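Local coordinates for protein myosin-17 (Arabidopsis thaliana, PDB 7KFL) that belongs to the plant class XI myosins, actin-based motors, and through its globular tail, the part crystallised, probably recognises the cargo it carries, at residues 83-88 with 154-159; 93-98 with 145-150. All blocks are in the same frame, centred on the assembly; numbering follows the deposited sequence.

Both interactions join the same two pieces of the chain, helix 71-89 with what follows it and helix 150-186 with what precedes it, at centres about 13 Å apart. Interaction 1 (83-88 with 154-159) lies in the buried core, where two helices meet through leucines, a phenylalanine and the aliphatic part of a lysine without a hydrogen bond between them. Interaction 2 (93-98 with 145-150) lies at the surface, farther from the centre of the chain; there the backbones pair directly, with two main-chain hydrogen bonds and one from a threonine hydroxyl. It is nested along the chain within the loop that interaction 1 closes, and strand 146-147 is followed, after two residues, by helix 150-186.

Interaction 1: 83-88 with 154-159; sequences TLLLLL and LFKQQL
Leu84, Leu85 and Leu88 of helix 71-89 pack against Phe155, Lys156 and Leu159 of helix 150-186, a roughly antiparallel helix pair in the mainly helical globular tail; the axes of the two short segments come within 10.5 Å of each other, with 147° between their directions. The apolar contacts centre on Leu159, whose chi1 of -174° sets CG anti to the backbone N and carries CD2 among all three leucines. This methyl lies 3.6 Å from Leu84 CG, the two side chains crossing at about a right angle, whereas Leu85 and Leu159 lie alongside each other and point opposite ways, Leu85 CG to Leu159 CD2 3.7 Å. Main chain is met too: Leu85 CD2 rests 3.5 Å from Lys156 O, the oxygen that also receives the Thr160 hydroxyl. With an alanine in place of Leu85, a gap would probably open beside Leu159 CD2 and uncover the Lys156 carbonyl. Round the Phe155 ring, Leu84 CD2 sits at the edge and Leu88 CD1 comes in obliquely, 3.7 Å from CE2. Helix 53-65 adds Ile57 and Ile58 against this phenylalanine, and Phe54 brings a second ring to it. Lys156 borders the contact, its aliphatic CD 4.3 Å from Leu88 CB.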
loop_
_atom_site.group_PDB
_atom_site.type_symbol
_atom_site.label_atom_id
_atom_site.label_comp_id
_atom_site.label_asym_id
_atom_site.label_seq_id
_atom_site.Cartn_x
_atom_site.Cartn_y
_atom_site.Cartn_z
ATOM N N THR A 83 14.229 5.463 -8.510
ATOM C CA THR A 83 15.622 5.984 -8.581
ATOM C C THR A 83 15.785 6.849 -9.839
ATOM O O THR A 83 16.413 7.922 -9.727
ATOM C CB THR A 83 16.658 4.854 -8.522
ATOM O OG1 THR A 83 16.382 4.070 -7.362
ATOM C CG2 THR A 83 18.085 5.359 -8.461
ATOM N N LEU A 84 15.243 6.414 -10.983
ATOM C CA LEU A 84 15.339 7.174 -12.259
ATOM C C LEU A 84 14.603 8.511 -12.113
ATOM O O LEU A 84 15.178 9.539 -12.517
ATOM C CB LEU A 84 14.769 6.356 -13.422
ATOM C CG LEU A 84 14.910 7.003 -14.802
ATOM C CD1 LEU A 84 16.279 7.650 -14.986
ATOM C CD2 LEU A 84 14.659 5.985 -15.906
ATOM N N LEU A 85 13.384 8.492 -11.559
ATOM C CA LEU A 85 12.546 9.704 -11.347
ATOM C C LEU A 85 13.249 10.657 -10.370
ATOM O O LEU A 85 13.169 11.881 -10.594
ATOM C CB LEU A 85 11.162 9.295 -10.834
ATOM C CG LEU A 85 10.165 8.898 -11.919
ATOM C CD1 LEU A 85 9.005 8.108 -11.336
ATOM C CD2 LEU A 85 9.657 10.123 -12.667
ATOM N N LEU A 86 13.907 10.118 -9.340
ATOM C CA LEU A 86 14.694 10.896 -8.342
ATOM C C LEU A 86 15.789 11.684 -9.074
ATOM O O LEU A 86 15.947 12.885 -8.780
ATOM C CB LEU A 86 15.275 9.928 -7.299
ATOM C CG LEU A 86 16.061 10.528 -6.128
ATOM C CD1 LEU A 86 17.562 10.393 -6.336
ATOM C CD2 LEU A 86 15.689 11.977 -5.856
ATOM N N LEU A 87 16.488 11.040 -10.015
ATOM C CA LEU A 87 17.565 11.661 -10.835
ATOM C C LEU A 87 16.947 12.723 -11.752
ATOM O O LEU A 87 17.462 13.860 -11.759
ATOM C CB LEU A 87 18.284 10.578 -11.646
ATOM C CG LEU A 87 19.000 9.498 -10.835
ATOM C CD1 LEU A 87 19.284 8.273 -11.691
ATOM C CD2 LEU A 87 20.285 10.034 -10.224
ATOM N N LEU A 88 15.882 12.366 -12.479
ATOM C CA LEU A 88 15.127 13.271 -13.391
ATOM C C LEU A 88 14.609 14.489 -12.614
ATOM O O LEU A 88 14.703 15.605 -13.154
ATOM C CB LEU A 88 13.964 12.506 -14.032
ATOM C CG LEU A 88 14.339 11.400 -15.019
ATOM C CD1 LEU A 88 13.098 10.859 -15.710
ATOM C CD2 LEU A 88 15.345 11.885 -16.051
ATOM N N LEU A 154 7.822 15.091 -21.066
ATOM C CA LEU A 154 6.742 14.089 -21.277
ATOM C C LEU A 154 7.161 12.758 -20.645
ATOM O O LEU A 154 6.285 12.074 -20.079
ATOM C CB LEU A 154 6.478 13.914 -22.776
ATOM C CG LEU A 154 5.364 12.929 -23.136
ATOM C CD1 LEU A 154 4.014 13.437 -22.657
ATOM C CD2 LEU A 154 5.329 12.660 -24.632
ATOM N N PHE A 155 8.447 12.409 -20.754
ATOM C CA PHE A 155 9.026 11.134 -20.251
ATOM C C PHE A 155 8.930 11.085 -18.723
ATOM O O PHE A 155 8.517 10.036 -18.190
ATOM C CB PHE A 155 10.475 10.968 -20.708
ATOM C CG PHE A 155 11.162 9.758 -20.129
ATOM C CD1 PHE A 155 10.736 8.478 -20.456
ATOM C CD2 PHE A 155 12.226 9.895 -19.249
ATOM C CE1 PHE A 155 11.364 7.365 -19.919
ATOM C CE2 PHE A 155 12.852 8.780 -18.716
ATOM C CZ PHE A 155 12.422 7.517 -19.050
ATOM N N LYS A 156 9.313 12.170 -18.040
ATOM C CA LYS A 156 9.220 12.289 -16.559
ATOM C C LYS A 156 7.763 12.061 -16.136
ATOM O O LYS A 156 7.534 11.315 -15.171
ATOM C CB LYS A 156 9.736 13.652 -16.085
ATOM C CG LYS A 156 9.509 13.940 -14.607
ATOM C CD LYS A 156 10.450 14.978 -14.038
ATOM C CE LYS A 156 9.889 15.677 -12.817
ATOM N NZ LYS A 156 8.896 16.715 -13.189
ATOM N N GLN A 157 6.822 12.677 -16.856
ATOM C CA GLN A 157 5.358 12.564 -16.626
ATOM C C GLN A 157 4.904 11.121 -16.891
ATOM O O GLN A 157 4.156 10.581 -16.053
ATOM C CB GLN A 157 4.634 13.578 -17.510
ATOM C CG GLN A 157 3.126 13.390 -17.575
ATOM C CD GLN A 157 2.490 14.469 -18.417
ATOM O OE1 GLN A 157 2.773 15.656 -18.247
ATOM N NE2 GLN A 157 1.631 14.064 -19.340
ATOM N N GLN A 158 5.336 10.521 -18.005
ATOM C CA GLN A 158 4.989 9.123 -18.385
ATOM C C GLN A 158 5.607 8.141 -17.379
ATOM O O GLN A 158 4.911 7.179 -16.992
ATOM C CB GLN A 158 5.442 8.817 -19.815
ATOM C CG GLN A 158 4.513 9.385 -20.880
ATOM C CD GLN A 158 4.936 9.033 -22.285
ATOM O OE1 GLN A 158 5.893 8.298 -22.506
ATOM N NE2 GLN A 158 4.211 9.555 -23.258
ATOM N N LEU A 159 6.858 8.367 -16.963
ATOM C CA LEU A 159 7.572 7.482 -16.002
ATOM C C LEU A 159 6.919 7.584 -14.618
ATOM O O LEU A 159 6.793 6.533 -13.951
ATOM C CB LEU A 159 9.057 7.857 -15.943
ATOM C CG LEU A 159 9.937 6.930 -15.103
ATOM C CD1 LEU A 159 9.873 5.497 -15.611
ATOM C CD2 LEU A 159 11.377 7.417 -15.086
#

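Interaction 2: 93-98 with 145-150; sequences KATGAA and QVEAKY
Lys93 and Glu147 form a parallel bridge in which the lysine backbone bonds to both neighbours of the glutamate. Lys93 N gives a nearly straight bond to Val146 O (2.9 Å, 175° at the hydrogen), and Lys93 O accepts from Ala148 N at 3.0 Å, a more bent bond. One residue beyond Lys93's neighbour Ala94, the side chain takes over: Thr95 OG1 donates to Ala148 O at 2.7 Å, approaching in the carbonyl plane. A chi1 of 64° places this hydroxyl between the backbone N and the carbonyl carbon, turned to that oxygen, while CG2 lies against the same carbonyl and reaches to 3.9 Å from Glu147 OE1. Farther out, the Lys93 chain crosses Gln145 at about a right angle, and its CE lies 3.3 Å from Gln145 OE1; these are contacts of the aliphatic chain, with NZ farther from that oxygen. Lys93 CB lies 4.2 Å from Glu147 CG on the same face of the sheet, while the charged ends, Lys93 NZ and Glu147 OE2, stay 6.6 Å apart. At the other end Tyr150 meets the loop with its ring edge, Thr95 O lying in the ring plane, and its OH approaches Gly96 CA to 3.3 Å; the positive phi of Gly96 (71°) favours glycine. Leu153 of helix 150-186 touches both Thr95 and Ala148, and Val146 packs on Leu92 and Phe46. Strands 92-93 and 146-147 thus make a minimal two-stranded parallel sheet, a short surface pairing in a largely helical tail, closing just before Lys149 at the N-cap of helix 150-186.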
loop_
_atom_site.group_PDB
_atom_site.type_symbol
_atom_site.label_atom_id
_atom_site.label_comp_id
_atom_site.label_asym_id
_atom_site.label_seq_id
_atom_site.Cartn_x
_atom_site.Cartn_y
_atom_site.Cartn_z
ATOM N N LYS A 93 15.314 20.811 -15.759
ATOM C CA LYS A 93 14.702 22.159 -15.590
ATOM C C LYS A 93 13.567 22.302 -16.611
ATOM O O LYS A 93 13.796 21.973 -17.792
ATOM C CB LYS A 93 15.736 23.272 -15.795
ATOM C CG LYS A 93 16.619 23.604 -14.597
ATOM C CD LYS A 93 17.681 24.646 -14.923
ATOM C CE LYS A 93 18.627 24.955 -13.779
ATOM N NZ LYS A 93 18.302 26.242 -13.114
ATOM N N ALA A 94 12.396 22.774 -16.173
ATOM C CA ALA A 94 11.172 22.918 -16.999
ATOM C C ALA A 94 11.360 24.049 -18.017
ATOM O O ALA A 94 11.980 25.072 -17.662
ATOM C CB ALA A 94 9.974 23.167 -16.116
ATOM N N THR A 95 10.837 23.859 -19.234
ATOM C CA THR A 95 10.890 24.831 -20.360
ATOM C C THR A 95 9.503 24.937 -21.007
ATOM O O THR A 95 8.694 24.003 -20.835
ATOM C CB THR A 95 11.956 24.437 -21.393
ATOM O OG1 THR A 95 11.594 23.186 -21.979
ATOM C CG2 THR A 95 13.343 24.332 -20.797
ATOM N N GLY A 96 9.254 26.039 -21.721
ATOM C CA GLY A 96 7.994 26.302 -22.440
ATOM C C GLY A 96 6.852 26.595 -21.483
ATOM O O GLY A 96 7.044 27.430 -20.574
ATOM N N ALA A 97 5.713 25.921 -21.676
ATOM C CA ALA A 97 4.449 26.128 -20.932
ATOM C C ALA A 97 4.717 26.157 -19.421
ATOM O O ALA A 97 4.248 27.103 -18.765
ATOM C CB ALA A 97 3.456 25.052 -21.300
ATOM N N ALA A 98 5.468 25.180 -18.899
ATOM C CA ALA A 98 5.699 24.965 -17.448
ATOM C C ALA A 98 6.777 25.925 -16.920
ATOM O O ALA A 98 7.796 25.438 -16.396
ATOM C CB ALA A 98 6.073 23.522 -17.198
ATOM N N GLN A 145 22.038 20.333 -13.506
ATOM C CA GLN A 145 20.730 20.680 -14.124
ATOM C C GLN A 145 20.906 20.836 -15.639
ATOM O O GLN A 145 21.911 21.445 -16.054
ATOM C CB GLN A 145 20.175 21.974 -13.523
ATOM C CG GLN A 145 19.882 21.892 -12.030
ATOM C CD GLN A 145 18.416 21.693 -11.729
ATOM O OE1 GLN A 145 17.661 22.649 -11.561
ATOM N NE2 GLN A 145 17.999 20.439 -11.643
ATOM N N VAL A 146 19.968 20.294 -16.422
ATOM C CA VAL A 146 19.866 20.499 -17.899
ATOM C C VAL A 146 18.456 21.024 -18.196
ATOM O O VAL A 146 17.497 20.485 -17.613
ATOM C CB VAL A 146 20.184 19.209 -18.687
ATOM C CG1 VAL A 146 21.375 18.466 -18.097
ATOM C CG2 VAL A 146 18.986 18.276 -18.804
ATOM N N GLU A 147 18.339 22.055 -19.040
ATOM C CA GLU A 147 17.030 22.593 -19.496
ATOM C C GLU A 147 16.413 21.567 -20.452
ATOM O O GLU A 147 16.810 21.538 -21.632
ATOM C CB GLU A 147 17.187 23.984 -20.119
ATOM C CG GLU A 147 17.562 25.057 -19.109
ATOM C CD GLU A 147 17.352 26.490 -19.574
ATOM O OE1 GLU A 147 16.195 26.847 -19.873
ATOM O OE2 GLU A 147 18.345 27.245 -19.639
ATOM N N ALA A 148 15.505 20.738 -19.932
ATOM C CA ALA A 148 14.876 19.596 -20.635
ATOM C C ALA A 148 13.960 20.111 -21.749
ATOM O O ALA A 148 13.187 21.053 -21.491
ATOM C CB ALA A 148 14.109 18.749 -19.650
ATOM N N LYS A 149 14.052 19.505 -22.937
ATOM C CA LYS A 149 13.139 19.752 -24.083
ATOM C C LYS A 149 11.888 18.886 -23.899
ATOM O O LYS A 149 11.843 18.117 -22.925
ATOM C CB LYS A 149 13.866 19.482 -25.403
ATOM C CG LYS A 149 15.054 20.394 -25.686
ATOM C CD LYS A 149 14.705 21.871 -25.743
ATOM C CE LYS A 149 15.902 22.758 -26.017
ATOM N NZ LYS A 149 16.747 22.925 -24.811
ATOM N N TYR A 150 10.909 19.020 -24.800
ATOM C CA TYR A 150 9.519 18.520 -24.621
ATOM C C TYR A 150 9.488 16.994 -24.551
ATOM O O TYR A 150 8.737 16.446 -23.750
ATOM C CB TYR A 150 8.593 19.093 -25.701
ATOM C CG TYR A 150 8.399 20.588 -25.620
ATOM C CD1 TYR A 150 8.323 21.236 -24.395
ATOM C CD2 TYR A 150 8.282 21.360 -26.766
ATOM C CE1 TYR A 150 8.144 22.605 -24.309
ATOM C CE2 TYR A 150 8.103 22.733 -26.697
ATOM C CZ TYR A 150 8.036 23.356 -25.464
ATOM O OH TYR A 150 7.860 24.705 -25.377
#